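Local coordinates for exopolysaccharide biosynthesis protein (Pantoea stewartii subsp. stewartii DC283, PDB 6TGF) that modifies the glycan of the bacterial biofilm, probably as a hydrolase, and is built on a bacteriophage tailspike-like parallel beta-helix fold, at residues N481-N486 and T511-Y516; A548-P553 and A658-K663; S552-D557 and T647-F652; D557-E562 and I642-T647. All blocks are in the same frame, centred on the assembly; numbering follows the deposited sequence.

Overall arrangement
From the N terminus, the chain first winds through a parallel beta-helix. Contact 1 lies near the end of it and joins two strands, closing a loop of 24 residues. The chain then enters two antiparallel sheets, where contacts 2, 3 and 4 gather with centres 10 to 11 Å apart. Contact 2 closes the longest loop, between strands 543-551 and 659-664. Contact 3 starts from the same stretch, sharing S552 and P553 with contact 2, and joins two connecting loops. Contact 4 is nested inside the loops of both and pairs strands 558-564 and 637-646 of the other sheet. W559 of contact 4 meets V660 of contact 2. F652 of 647-652 reaches back to Y516, linking this region to contact 1.

Contact 1: N481-N486 and T511-Y516; sequences NTRQTN and TRVESY. With EDO (1,2-ethanediol), chain C.
E514 reaches across to T485, where OE2 accepts the backbone N-H of T485 at 3.0 Å. The carboxylate uses the lone pair on the side of its other oxygen. The glutamate chain can turn back toward 481-486 because it bends at its second torsion (chi2 -71°). A water holds the same oxygen, OE2 of E514, at 2.7 Å. This water also lies 2.7 Å from OG1 of T482, so it joins the two side chains. It gives a further, weak bond to the carbonyl O of V513.

The strands themselves run parallel. T482 N donates to T511 O at 3.1 Å, in the carbonyl plane. V513 N then donates to T482 O at 3.0 Å. T482 thus bonds to T511 and V513, the two residues that flank its partner R512, as in a parallel ladder.

T482 and R512 point the same way, and OG1 of T482 rests beside CG of R512 at 3.5 Å. On the other face R483 and V513 run side by side, with CG of R483 against CB of V513. The guanidinium of R483 pairs with D462 of its own chain and D462 of the second subunit. N486 ND2 gives a hydrogen bond to a bound 1,2-ethanediol, probably from the crystallisation liquor.

Strand 458-467 bonds to the backbone of N481 and R483 and continues the parallel beta-helix. On the other side, strand 517-520 pairs antiparallel with 511-514 and touches T511 and R512. V513 packs on V513 of the third subunit, which places this face at the trimer interior.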
loop_
_atom_site.group_PDB
_atom_site.type_symbol
_atom_site.label_atom_id
_atom_site.label_comp_id
_atom_site.label_asym_id
_atom_site.label_seq_id
_atom_site.Cartn_x
_atom_site.Cartn_y
_atom_site.Cartn_z
ATOM N N ASN B 481 5.635 -15.851 -6.708
ATOM C CA ASN B 481 6.803 -14.990 -6.381
ATOM C C ASN B 481 6.606 -14.478 -4.947
ATOM O O ASN B 481 5.950 -13.431 -4.776
ATOM C CB ASN B 481 6.954 -13.871 -7.418
ATOM C CG ASN B 481 8.318 -13.216 -7.413
ATOM O OD1 ASN B 481 9.041 -13.272 -6.420
ATOM N ND2 ASN B 481 8.677 -12.589 -8.522
ATOM N N THR B 482 7.124 -15.207 -3.951
ATOM C CA THR B 482 6.649 -15.134 -2.541
ATOM C C THR B 482 7.761 -14.661 -1.598
ATOM O O THR B 482 8.945 -14.926 -1.885
ATOM C CB THR B 482 6.082 -16.486 -2.083
ATOM O OG1 THR B 482 7.163 -17.351 -1.736
ATOM C CG2 THR B 482 5.221 -17.152 -3.135
ATOM N N ARG B 483 7.368 -13.993 -0.507
ATOM C CA ARG B 483 8.244 -13.641 0.643
ATOM C C ARG B 483 7.479 -13.844 1.956
ATOM O O ARG B 483 6.289 -13.478 2.010
ATOM C CB ARG B 483 8.723 -12.189 0.558
ATOM C CG ARG B 483 9.657 -11.900 -0.607
ATOM C CD ARG B 483 10.254 -10.510 -0.506
ATOM N NE ARG B 483 9.224 -9.481 -0.510
ATOM C CZ ARG B 483 9.425 -8.198 -0.223
ATOM N NH1 ARG B 483 10.631 -7.761 0.102
ATOM N NH2 ARG B 483 8.409 -7.353 -0.257
ATOM N N GLN B 484 8.153 -14.404 2.965
ATOM C CA GLN B 484 7.679 -14.496 4.373
ATOM C C GLN B 484 6.310 -15.191 4.421
ATOM O O GLN B 484 5.384 -14.641 5.050
ATOM C CB GLN B 484 7.642 -13.099 4.999
ATOM C CG GLN B 484 7.752 -13.110 6.518
ATOM C CD GLN B 484 7.716 -11.721 7.109
ATOM O OE1 GLN B 484 8.741 -11.163 7.494
ATOM N NE2 GLN B 484 6.526 -11.145 7.175
ATOM N N THR B 485 6.193 -16.360 3.784
ATOM C CA THR B 485 5.008 -17.254 3.884
ATOM C C THR B 485 5.068 -17.973 5.236
ATOM O O THR B 485 6.083 -18.647 5.499
ATOM C CB THR B 485 4.936 -18.244 2.715
ATOM O OG1 THR B 485 4.999 -17.501 1.496
ATOM C CG2 THR B 485 3.678 -19.084 2.735
ATOM N N ASN B 486 4.026 -17.812 6.054
ATOM C CA ASN B 486 3.934 -18.365 7.431
ATOM C C ASN B 486 2.922 -19.515 7.441
ATOM O O ASN B 486 1.711 -19.231 7.425
ATOM C CB ASN B 486 3.557 -17.277 8.439
ATOM C CG ASN B 486 3.350 -17.810 9.840
ATOM O OD1 ASN B 486 2.432 -17.387 10.538
ATOM N ND2 ASN B 486 4.193 -18.738 10.260
ATOM N N THR B 511 9.322 -18.862 -7.607
ATOM C CA THR B 511 10.486 -18.433 -6.788
ATOM C C THR B 511 9.984 -18.083 -5.384
ATOM O O THR B 511 9.046 -17.271 -5.271
ATOM C CB THR B 511 11.245 -17.279 -7.455
ATOM O OG1 THR B 511 11.801 -17.786 -8.668
ATOM C CG2 THR B 511 12.349 -16.711 -6.591
ATOM N N ARG B 512 10.580 -18.699 -4.363
ATOM C CA ARG B 512 10.257 -18.464 -2.934
ATOM C C ARG B 512 11.492 -17.857 -2.264
ATOM O O ARG B 512 12.497 -18.578 -2.107
ATOM C CB ARG B 512 9.818 -19.771 -2.267
ATOM C CG ARG B 512 8.538 -20.362 -2.844
ATOM C CD ARG B 512 8.149 -21.664 -2.168
ATOM N NE ARG B 512 9.094 -22.739 -2.446
ATOM C CZ ARG B 512 9.154 -23.897 -1.788
ATOM N NH1 ARG B 512 8.319 -24.154 -0.793
ATOM N NH2 ARG B 512 10.061 -24.800 -2.130
ATOM N N VAL B 513 11.421 -16.567 -1.924
ATOM C CA VAL B 513 12.487 -15.827 -1.190
ATOM C C VAL B 513 12.084 -15.778 0.285
ATOM O O VAL B 513 11.112 -15.071 0.606
ATOM C CB VAL B 513 12.705 -14.419 -1.777
ATOM C CG1 VAL B 513 13.765 -13.642 -1.011
ATOM C CG2 VAL B 513 13.057 -14.479 -3.255
ATOM N N GLU B 514 12.796 -16.524 1.134
ATOM C CA GLU B 514 12.589 -16.560 2.607
ATOM C C GLU B 514 13.858 -16.058 3.302
ATOM O O GLU B 514 14.927 -16.052 2.665
ATOM C CB GLU B 514 12.232 -17.975 3.067
ATOM C CG GLU B 514 10.864 -18.435 2.597
ATOM C CD GLU B 514 9.686 -17.755 3.277
ATOM O OE1 GLU B 514 9.899 -17.101 4.321
ATOM O OE2 GLU B 514 8.557 -17.882 2.760
ATOM N N SER B 515 13.721 -15.649 4.564
ATOM C CA SER B 515 14.825 -15.214 5.458
ATOM C C SER B 515 15.856 -16.342 5.602
ATOM O O SER B 515 17.063 -16.036 5.652
ATOM C CB SER B 515 14.274 -14.791 6.796
ATOM O OG SER B 515 13.506 -15.833 7.381
ATOM N N TYR B 516 15.389 -17.595 5.643
ATOM C CA TYR B 516 16.195 -18.807 5.951
ATOM C C TYR B 516 16.751 -19.449 4.672
ATOM O O TYR B 516 17.601 -20.352 4.795
ATOM C CB TYR B 516 15.369 -19.821 6.750
ATOM C CG TYR B 516 14.003 -20.132 6.191
ATOM C CD1 TYR B 516 13.847 -20.927 5.065
ATOM C CD2 TYR B 516 12.858 -19.641 6.799
ATOM C CE1 TYR B 516 12.591 -21.222 4.556
ATOM C CE2 TYR B 516 11.596 -19.923 6.301
ATOM C CZ TYR B 516 11.462 -20.718 5.177
ATOM O OH TYR B 516 10.219 -20.996 4.686
HETATM C C1 EDO C . 8.164 -19.490 8.431
HETATM O O1 EDO C . 7.158 -18.893 9.225
HETATM C C2 EDO C . 8.137 -20.975 8.473
HETATM O O2 EDO C . 6.918 -21.531 8.017
HETATM O O HOH W 1 8.868 -17.012 0.267
#

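Contact 2: A548-P553 and A658-K663; sequences ANLYSP and ARVDAK
N549 and D661 form a hydrogen-bonded pair of an antiparallel ladder and are joined by both backbone and side chain. N549 N donates to D661 O at 3.0 Å, and D661 N returns the bond to N549 O at 2.9 Å. The side chains lie side by side. ND2 of N549 gives a nearly straight bond to OD2 of D661 at 3.1 Å, meeting it on the anti side and somewhat out of the carboxylate plane.

R659 fixes that carboxylate from its own strand. It grips side-on: NE goes to OD1 of D661 at 3.0 Å, and NH2 forms a salt bridge with OD2. OD2 therefore accepts from both N549 and R659.

The next hydrogen-bonded pair is Y551 with R659. The ring and the guanidinium are turned only 21° apart, and NH1 of R659 sits over the ring face, 3.6 Å from CD2 of Y551. Y551 N also bonds to R659 O. Further out, W506 of the second subunit makes a cation-pi contact with R659, and Q628 bonds to OD1 of N549.

The other face is apolar. CD2 of L550 meets CG2 of V660 at 3.9 Å, and CB of A548 meets CG1 of V660.

Strand 659-664 lies at the edge of its sheet within this chain. Strand 543-551 comes next, then strand 626-633. W559 of strand 558-564, in the second sheet, packs against L550, A658 and V660.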
loop_
_atom_site.group_PDB
_atom_site.type_symbol
_atom_site.label_atom_id
_atom_site.label_comp_id
_atom_site.label_asym_id
_atom_site.label_seq_id
_atom_site.Cartn_x
_atom_site.Cartn_y
_atom_site.Cartn_z
ATOM N N ALA B 548 33.435 -23.489 10.857
ATOM C CA ALA B 548 32.039 -23.571 11.343
ATOM C C ALA B 548 31.787 -24.904 12.051
ATOM O O ALA B 548 32.638 -25.809 11.949
ATOM C CB ALA B 548 31.095 -23.397 10.178
ATOM N N ASN B 549 30.654 -24.994 12.755
ATOM C CA ASN B 549 30.027 -26.269 13.187
ATOM C C ASN B 549 28.939 -26.626 12.169
ATOM O O ASN B 549 27.997 -25.825 12.012
ATOM C CB ASN B 549 29.444 -26.187 14.600
ATOM C CG ASN B 549 28.699 -27.445 14.992
ATOM O OD1 ASN B 549 29.299 -28.509 15.130
ATOM N ND2 ASN B 549 27.391 -27.338 15.163
ATOM N N LEU B 550 29.082 -27.769 11.495
ATOM C CA LEU B 550 28.087 -28.303 10.526
ATOM C C LEU B 550 27.081 -29.180 11.280
ATOM O O LEU B 550 27.515 -30.181 11.885
ATOM C CB LEU B 550 28.810 -29.114 9.446
ATOM C CG LEU B 550 29.855 -28.361 8.622
ATOM C CD1 LEU B 550 30.630 -29.325 7.739
ATOM C CD2 LEU B 550 29.211 -27.268 7.782
ATOM N N TYR B 551 25.795 -28.815 11.246
ATOM C CA TYR B 551 24.675 -29.637 11.774
ATOM C C TYR B 551 24.072 -30.460 10.631
ATOM O O TYR B 551 23.412 -29.876 9.749
ATOM C CB TYR B 551 23.598 -28.774 12.436
ATOM C CG TYR B 551 22.513 -29.577 13.105
ATOM C CD1 TYR B 551 21.402 -30.007 12.399
ATOM C CD2 TYR B 551 22.610 -29.940 14.437
ATOM C CE1 TYR B 551 20.408 -30.761 13.001
ATOM C CE2 TYR B 551 21.624 -30.691 15.056
ATOM C CZ TYR B 551 20.519 -31.105 14.335
ATOM O OH TYR B 551 19.545 -31.843 14.943
ATOM N N SER B 552 24.294 -31.778 10.664
ATOM C CA SER B 552 23.772 -32.768 9.685
ATOM C C SER B 552 22.562 -33.476 10.290
ATOM O O SER B 552 22.721 -34.314 11.175
ATOM C CB SER B 552 24.851 -33.745 9.288
ATOM O OG SER B 552 26.121 -33.111 9.246
ATOM N N PRO B 553 21.318 -33.151 9.865
ATOM C CA PRO B 553 20.121 -33.728 10.481
ATOM C C PRO B 553 19.891 -35.225 10.216
ATOM O O PRO B 553 19.191 -35.833 11.003
ATOM C CB PRO B 553 18.967 -32.913 9.872
ATOM C CG PRO B 553 19.516 -32.410 8.555
ATOM C CD PRO B 553 20.991 -32.182 8.805
ATOM N N ALA B 658 19.363 -28.457 8.173
ATOM C CA ALA B 658 20.826 -28.253 8.073
ATOM C C ALA B 658 21.189 -26.858 8.594
ATOM O O ALA B 658 20.358 -25.936 8.462
ATOM C CB ALA B 658 21.267 -28.433 6.642
ATOM N N ARG B 659 22.388 -26.721 9.165
ATOM C CA ARG B 659 22.942 -25.437 9.670
ATOM C C ARG B 659 24.439 -25.364 9.360
ATOM O O ARG B 659 25.113 -26.407 9.448
ATOM C CB ARG B 659 22.739 -25.309 11.183
ATOM C CG ARG B 659 21.444 -24.624 11.592
ATOM C CD ARG B 659 21.075 -24.911 13.035
ATOM N NE ARG B 659 22.226 -24.946 13.933
ATOM C CZ ARG B 659 22.354 -25.753 14.989
ATOM N NH1 ARG B 659 21.407 -26.626 15.299
ATOM N NH2 ARG B 659 23.443 -25.694 15.735
ATOM N N VAL B 660 24.920 -24.172 9.003
ATOM C CA VAL B 660 26.361 -23.792 9.058
ATOM C C VAL B 660 26.507 -22.755 10.176
ATOM O O VAL B 660 26.236 -21.565 9.921
ATOM C CB VAL B 660 26.874 -23.270 7.701
ATOM C CG1 VAL B 660 28.280 -22.697 7.800
ATOM C CG2 VAL B 660 26.820 -24.353 6.632
ATOM N N ASP B 661 26.868 -23.207 11.380
ATOM C CA ASP B 661 27.159 -22.330 12.545
ATOM C C ASP B 661 28.538 -21.709 12.321
ATOM O O ASP B 661 29.524 -22.231 12.876
ATOM C CB ASP B 661 27.084 -23.098 13.867
ATOM C CG ASP B 661 25.758 -23.798 14.100
ATOM O OD1 ASP B 661 24.756 -23.378 13.487
ATOM O OD2 ASP B 661 25.742 -24.761 14.890
ATOM N N ALA B 662 28.591 -20.654 11.505
ATOM C CA ALA B 662 29.833 -19.970 11.077
ATOM C C ALA B 662 30.542 -19.384 12.303
ATOM O O ALA B 662 29.899 -18.620 13.050
ATOM C CB ALA B 662 29.514 -18.908 10.053
ATOM N N LYS B 663 31.808 -19.762 12.504
ATOM C CA LYS B 663 32.715 -19.204 13.543
ATOM C C LYS B 663 33.768 -18.338 12.843
ATOM O O LYS B 663 33.891 -17.153 13.204
ATOM C CB LYS B 663 33.367 -20.329 14.352
ATOM C CG LYS B 663 32.412 -21.388 14.887
ATOM C CD LYS B 663 31.462 -20.881 15.951
ATOM C CE LYS B 663 30.411 -21.903 16.327
ATOM N NZ LYS B 663 29.367 -21.317 17.198
#

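Contact 3: S552-D557 and T647-F652; sequences SPTVGD and TAKDRF
D557 meets T647 and A648 with its whole side chain. Its CB is 4.2 Å from OG1 of T647. CG follows at 3.8 Å from CA of A648. OD1 runs past the same alanine backbone, whereas OD2 touches CB of A648 at 3.8 Å.

OD2 is also the anchor of the group. It accepts the N-H of T554 at 2.8 Å, from above the carboxylate plane. A water donates to OD2 of D557 as well, at 2.7 Å. That water accepts the backbone N-H of K649 at 3.0 Å and lies in hydrogen-bonding contact with OG1 of T554. No direct hydrogen bond joins 552-557 to 647-652; D557, T554 and K649 meet around one water.

The first loop contains a type II beta turn, T554 to D557, with G556 at its third position (phi 96°). It links strands 543-551 and 558-564, one from each of the two antiparallel sheets. The second loop links strands 637-646 and 659-664 in the same way.

Around the turn the packing is light. CD of P553 meets CB of A648 at 4.0 Å. The bent chain of K649 crosses T554 at about a right angle, with CD set 3.6 Å from OG1 of T554. OG1 of T647 is hydrogen-bonded to OG of S639 of the third subunit as well as to S558 N.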
loop_
_atom_site.group_PDB
_atom_site.type_symbol
_atom_site.label_atom_id
_atom_site.label_comp_id
_atom_site.label_asym_id
_atom_site.label_seq_id
_atom_site.Cartn_x
_atom_site.Cartn_y
_atom_site.Cartn_z
ATOM N N SER B 552 24.294 -31.778 10.664
ATOM C CA SER B 552 23.772 -32.768 9.685
ATOM C C SER B 552 22.562 -33.476 10.290
ATOM O O SER B 552 22.721 -34.314 11.175
ATOM C CB SER B 552 24.851 -33.745 9.288
ATOM O OG SER B 552 26.121 -33.111 9.246
ATOM N N PRO B 553 21.318 -33.151 9.865
ATOM C CA PRO B 553 20.121 -33.728 10.481
ATOM C C PRO B 553 19.891 -35.225 10.216
ATOM O O PRO B 553 19.191 -35.833 11.003
ATOM C CB PRO B 553 18.967 -32.913 9.872
ATOM C CG PRO B 553 19.516 -32.410 8.555
ATOM C CD PRO B 553 20.991 -32.182 8.805
ATOM N N THR B 554 20.466 -35.774 9.138
ATOM C CA THR B 554 20.266 -37.181 8.689
ATOM C C THR B 554 21.619 -37.891 8.552
ATOM O O THR B 554 22.583 -37.242 8.101
ATOM C CB THR B 554 19.509 -37.234 7.356
ATOM O OG1 THR B 554 18.456 -36.271 7.394
ATOM C CG2 THR B 554 18.940 -38.605 7.057
ATOM N N VAL B 555 21.671 -39.179 8.913
ATOM C CA VAL B 555 22.841 -40.080 8.683
ATOM C C VAL B 555 23.094 -40.154 7.172
ATOM O O VAL B 555 22.127 -40.413 6.427
ATOM C CB VAL B 555 22.610 -41.481 9.287
ATOM C CG1 VAL B 555 23.623 -42.502 8.784
ATOM C CG2 VAL B 555 22.607 -41.445 10.807
ATOM N N GLY B 556 24.343 -39.927 6.750
ATOM C CA GLY B 556 24.777 -40.010 5.341
ATOM C C GLY B 556 24.782 -38.655 4.649
ATOM O O GLY B 556 25.150 -38.615 3.459
ATOM N N ASP B 557 24.387 -37.588 5.355
ATOM C CA ASP B 557 24.387 -36.191 4.837
ATOM C C ASP B 557 25.824 -35.793 4.483
ATOM O O ASP B 557 26.697 -35.921 5.359
ATOM C CB ASP B 557 23.780 -35.214 5.848
ATOM C CG ASP B 557 22.261 -35.220 5.894
ATOM O OD1 ASP B 557 21.645 -35.791 4.973
ATOM O OD2 ASP B 557 21.704 -34.652 6.853
ATOM N N THR B 647 24.009 -32.073 0.818
ATOM C CA THR B 647 22.878 -33.002 0.544
ATOM C C THR B 647 21.848 -32.908 1.677
ATOM O O THR B 647 20.764 -33.506 1.536
ATOM C CB THR B 647 23.364 -34.450 0.401
ATOM O OG1 THR B 647 23.738 -34.932 1.692
ATOM C CG2 THR B 647 24.528 -34.589 -0.555
ATOM N N ALA B 648 22.185 -32.198 2.759
ATOM C CA ALA B 648 21.363 -32.060 3.984
ATOM C C ALA B 648 20.066 -31.306 3.665
ATOM O O ALA B 648 20.085 -30.420 2.785
ATOM C CB ALA B 648 22.161 -31.364 5.058
ATOM N N LYS B 649 18.981 -31.657 4.363
ATOM C CA LYS B 649 17.629 -31.061 4.192
ATOM C C LYS B 649 17.633 -29.655 4.799
ATOM O O LYS B 649 18.058 -29.520 5.963
ATOM C CB LYS B 649 16.571 -31.958 4.843
ATOM C CG LYS B 649 16.502 -33.373 4.281
ATOM C CD LYS B 649 16.109 -34.429 5.295
ATOM C CE LYS B 649 14.624 -34.715 5.328
ATOM N NZ LYS B 649 14.312 -35.859 6.217
ATOM N N ASP B 650 17.188 -28.655 4.031
ATOM C CA ASP B 650 17.158 -27.225 4.441
ATOM C C ASP B 650 15.811 -26.931 5.118
ATOM O O ASP B 650 15.021 -27.881 5.299
ATOM C CB ASP B 650 17.459 -26.305 3.253
ATOM C CG ASP B 650 16.372 -26.254 2.192
ATOM O OD1 ASP B 650 15.432 -27.069 2.271
ATOM O OD2 ASP B 650 16.481 -25.403 1.287
ATOM N N ARG B 651 15.570 -25.667 5.477
ATOM C CA ARG B 651 14.421 -25.233 6.320
ATOM C C ARG B 651 13.103 -25.367 5.546
ATOM O O ARG B 651 12.056 -25.507 6.205
ATOM C CB ARG B 651 14.633 -23.797 6.813
ATOM C CG ARG B 651 13.573 -23.298 7.784
ATOM C CD ARG B 651 13.466 -24.152 9.036
ATOM N NE ARG B 651 12.355 -23.750 9.888
ATOM C CZ ARG B 651 11.111 -24.223 9.806
ATOM N NH1 ARG B 651 10.790 -25.134 8.902
ATOM N NH2 ARG B 651 10.186 -23.779 10.639
ATOM N N PHE B 652 13.147 -25.333 4.210
ATOM C CA PHE B 652 11.971 -25.535 3.320
ATOM C C PHE B 652 11.416 -26.956 3.490
ATOM O O PHE B 652 10.207 -27.152 3.268
ATOM C CB PHE B 652 12.337 -25.282 1.854
ATOM C CG PHE B 652 12.456 -23.830 1.468
ATOM C CD1 PHE B 652 11.326 -23.050 1.283
ATOM C CD2 PHE B 652 13.698 -23.245 1.275
ATOM C CE1 PHE B 652 11.436 -21.714 0.924
ATOM C CE2 PHE B 652 13.808 -21.911 0.916
ATOM C CZ PHE B 652 12.677 -21.147 0.740
HETATM O O HOH W 2 19.281 -34.370 5.633
#

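Contact 4: D557-E562 and I642-T647; sequences DSWEIE and IMIKST
I561 and I644 form a non-hydrogen-bonded pair, with CG1 of I561 4.1 Å from CG1 of I644. W559 continues this apolar centre. CG2 of I644 lies at its ring edge, 3.6 Å from CE3 of W559. S646 covers one face: its CB makes a CH-pi contact 3.8 Å from the six-membered ring centroid of W559. NE1 of W559 is bonded to S552.

E560 N donates to K645 O at 2.9 Å, and K645 N returns to E560 O. E562 and M643 repeat the pattern. At the end of the ladder T647 N reaches S558 O, but S558 N donates to OG1 of T647 at 2.8 Å. The hydroxyl sits between the backbone N and carbonyl carbon (chi1 72°), which turns it to this N-H.

The opposite face carries the charged residues, with M643 among them. E560 and K645 point the same way, and a water links OE2 of E560 to NZ of K645. K645 also forms a salt bridge with E562 of the third subunit, while E560 pairs with R590 of that subunit. CE of M643 rests against the carboxylate of E562, whose OE1 pairs with R590 of its own chain.

This is a regular antiparallel ladder within one sheet. Its apolar face packs on L550 and V660 of the neighbouring sheet and, through W559, on Y528 of the third subunit; its charged face makes salt bridges with both other subunits.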
loop_
_atom_site.group_PDB
_atom_site.type_symbol
_atom_site.label_atom_id
_atom_site.label_comp_id
_atom_site.label_asym_id
_atom_site.label_seq_id
_atom_site.Cartn_x
_atom_site.Cartn_y
_atom_site.Cartn_z
ATOM N N ASP B 557 24.387 -37.588 5.355
ATOM C CA ASP B 557 24.387 -36.191 4.837
ATOM C C ASP B 557 25.824 -35.793 4.483
ATOM O O ASP B 557 26.697 -35.921 5.359
ATOM C CB ASP B 557 23.780 -35.214 5.848
ATOM C CG ASP B 557 22.261 -35.220 5.894
ATOM O OD1 ASP B 557 21.645 -35.791 4.973
ATOM O OD2 ASP B 557 21.704 -34.652 6.853
ATOM N N SER B 558 26.050 -35.335 3.246
ATOM C CA SER B 558 27.379 -34.942 2.706
ATOM C C SER B 558 27.502 -33.413 2.657
ATOM O O SER B 558 26.539 -32.756 2.220
ATOM C CB SER B 558 27.617 -35.550 1.345
ATOM O OG SER B 558 28.021 -36.906 1.457
ATOM N N TRP B 559 28.647 -32.889 3.106
ATOM C CA TRP B 559 29.076 -31.471 2.966
ATOM C C TRP B 559 30.363 -31.421 2.134
ATOM O O TRP B 559 31.220 -32.307 2.325
ATOM C CB TRP B 559 29.303 -30.819 4.337
ATOM C CG TRP B 559 28.098 -30.759 5.222
ATOM C CD1 TRP B 559 27.665 -31.719 6.089
ATOM C CD2 TRP B 559 27.182 -29.658 5.356
ATOM N NE1 TRP B 559 26.538 -31.298 6.742
ATOM C CE2 TRP B 559 26.217 -30.039 6.313
ATOM C CE3 TRP B 559 27.077 -28.396 4.760
ATOM C CZ2 TRP B 559 25.164 -29.203 6.682
ATOM C CZ3 TRP B 559 26.035 -27.571 5.123
ATOM C CH2 TRP B 559 25.094 -27.971 6.072
ATOM N N GLU B 560 30.488 -30.421 1.256
ATOM C CA GLU B 560 31.759 -30.064 0.572
ATOM C C GLU B 560 32.027 -28.572 0.792
ATOM O O GLU B 560 31.310 -27.752 0.191
ATOM C CB GLU B 560 31.706 -30.401 -0.920
ATOM C CG GLU B 560 33.007 -30.117 -1.650
ATOM C CD GLU B 560 32.979 -30.417 -3.138
ATOM O OE1 GLU B 560 33.525 -31.462 -3.538
ATOM O OE2 GLU B 560 32.416 -29.602 -3.894
ATOM N N ILE B 561 33.012 -28.248 1.635
ATOM C CA ILE B 561 33.490 -26.856 1.890
ATOM C C ILE B 561 34.625 -26.554 0.907
ATOM O O ILE B 561 35.725 -27.119 1.081
ATOM C CB ILE B 561 33.942 -26.677 3.353
ATOM C CG1 ILE B 561 32.784 -26.880 4.334
ATOM C CG2 ILE B 561 34.613 -25.324 3.550
ATOM C CD1 ILE B 561 33.228 -27.159 5.751
ATOM N N GLU B 562 34.353 -25.704 -0.088
ATOM C CA GLU B 562 35.361 -25.187 -1.049
ATOM C C GLU B 562 36.017 -23.941 -0.444
ATOM O O GLU B 562 35.310 -22.930 -0.273
ATOM C CB GLU B 562 34.706 -24.861 -2.392
ATOM C CG GLU B 562 35.656 -24.244 -3.401
ATOM C CD GLU B 562 35.000 -23.799 -4.696
ATOM O OE1 GLU B 562 35.704 -23.220 -5.542
ATOM O OE2 GLU B 562 33.784 -24.025 -4.851
ATOM N N ILE B 642 35.007 -18.973 1.496
ATOM C CA ILE B 642 34.390 -20.267 1.918
ATOM C C ILE B 642 33.052 -20.409 1.184
ATOM O O ILE B 642 32.178 -19.539 1.367
ATOM C CB ILE B 642 34.233 -20.350 3.453
ATOM C CG1 ILE B 642 35.541 -20.722 4.159
ATOM C CG2 ILE B 642 33.130 -21.326 3.838
ATOM C CD1 ILE B 642 36.768 -19.986 3.673
ATOM N N MET B 643 32.915 -21.464 0.377
ATOM C CA MET B 643 31.697 -21.768 -0.421
ATOM C C MET B 643 31.369 -23.255 -0.251
ATOM O O MET B 643 32.301 -24.075 -0.329
ATOM C CB MET B 643 31.924 -21.416 -1.894
ATOM C CG MET B 643 32.267 -19.944 -2.091
ATOM S SD MET B 643 32.582 -19.455 -3.805
ATOM C CE MET B 643 33.866 -20.620 -4.245
ATOM N N ILE B 644 30.097 -23.574 0.009
ATOM C CA ILE B 644 29.659 -24.895 0.547
ATOM C C ILE B 644 28.560 -25.484 -0.346
ATOM O O ILE B 644 27.697 -24.718 -0.815
ATOM C CB ILE B 644 29.198 -24.750 2.014
ATOM C CG1 ILE B 644 30.263 -24.061 2.871
ATOM C CG2 ILE B 644 28.792 -26.102 2.587
ATOM C CD1 ILE B 644 29.847 -23.791 4.301
ATOM N N LYS B 645 28.624 -26.800 -0.573
ATOM C CA LYS B 645 27.539 -27.637 -1.152
ATOM C C LYS B 645 27.124 -28.669 -0.100
ATOM O O LYS B 645 27.992 -29.062 0.704
ATOM C CB LYS B 645 28.012 -28.318 -2.440
ATOM C CG LYS B 645 28.297 -27.375 -3.600
ATOM C CD LYS B 645 29.062 -28.024 -4.730
ATOM C CE LYS B 645 29.281 -27.090 -5.900
ATOM N NZ LYS B 645 29.602 -27.833 -7.140
ATOM N N SER B 646 25.856 -29.090 -0.098
ATOM C CA SER B 646 25.276 -29.988 0.936
ATOM C C SER B 646 24.128 -30.823 0.358
ATOM O O SER B 646 23.376 -30.297 -0.486
ATOM C CB SER B 646 24.819 -29.194 2.131
ATOM O OG SER B 646 24.465 -30.054 3.203
ATOM N N THR B 647 24.009 -32.073 0.818
ATOM C CA THR B 647 22.878 -33.002 0.544
ATOM C C THR B 647 21.848 -32.908 1.677
ATOM O O THR B 647 20.764 -33.506 1.536
ATOM C CB THR B 647 23.364 -34.450 0.401
ATOM O OG1 THR B 647 23.738 -34.932 1.692
ATOM C CG2 THR B 647 24.528 -34.589 -0.555
HETATM O O HOH W 3 32.496 -28.159 -6.581
#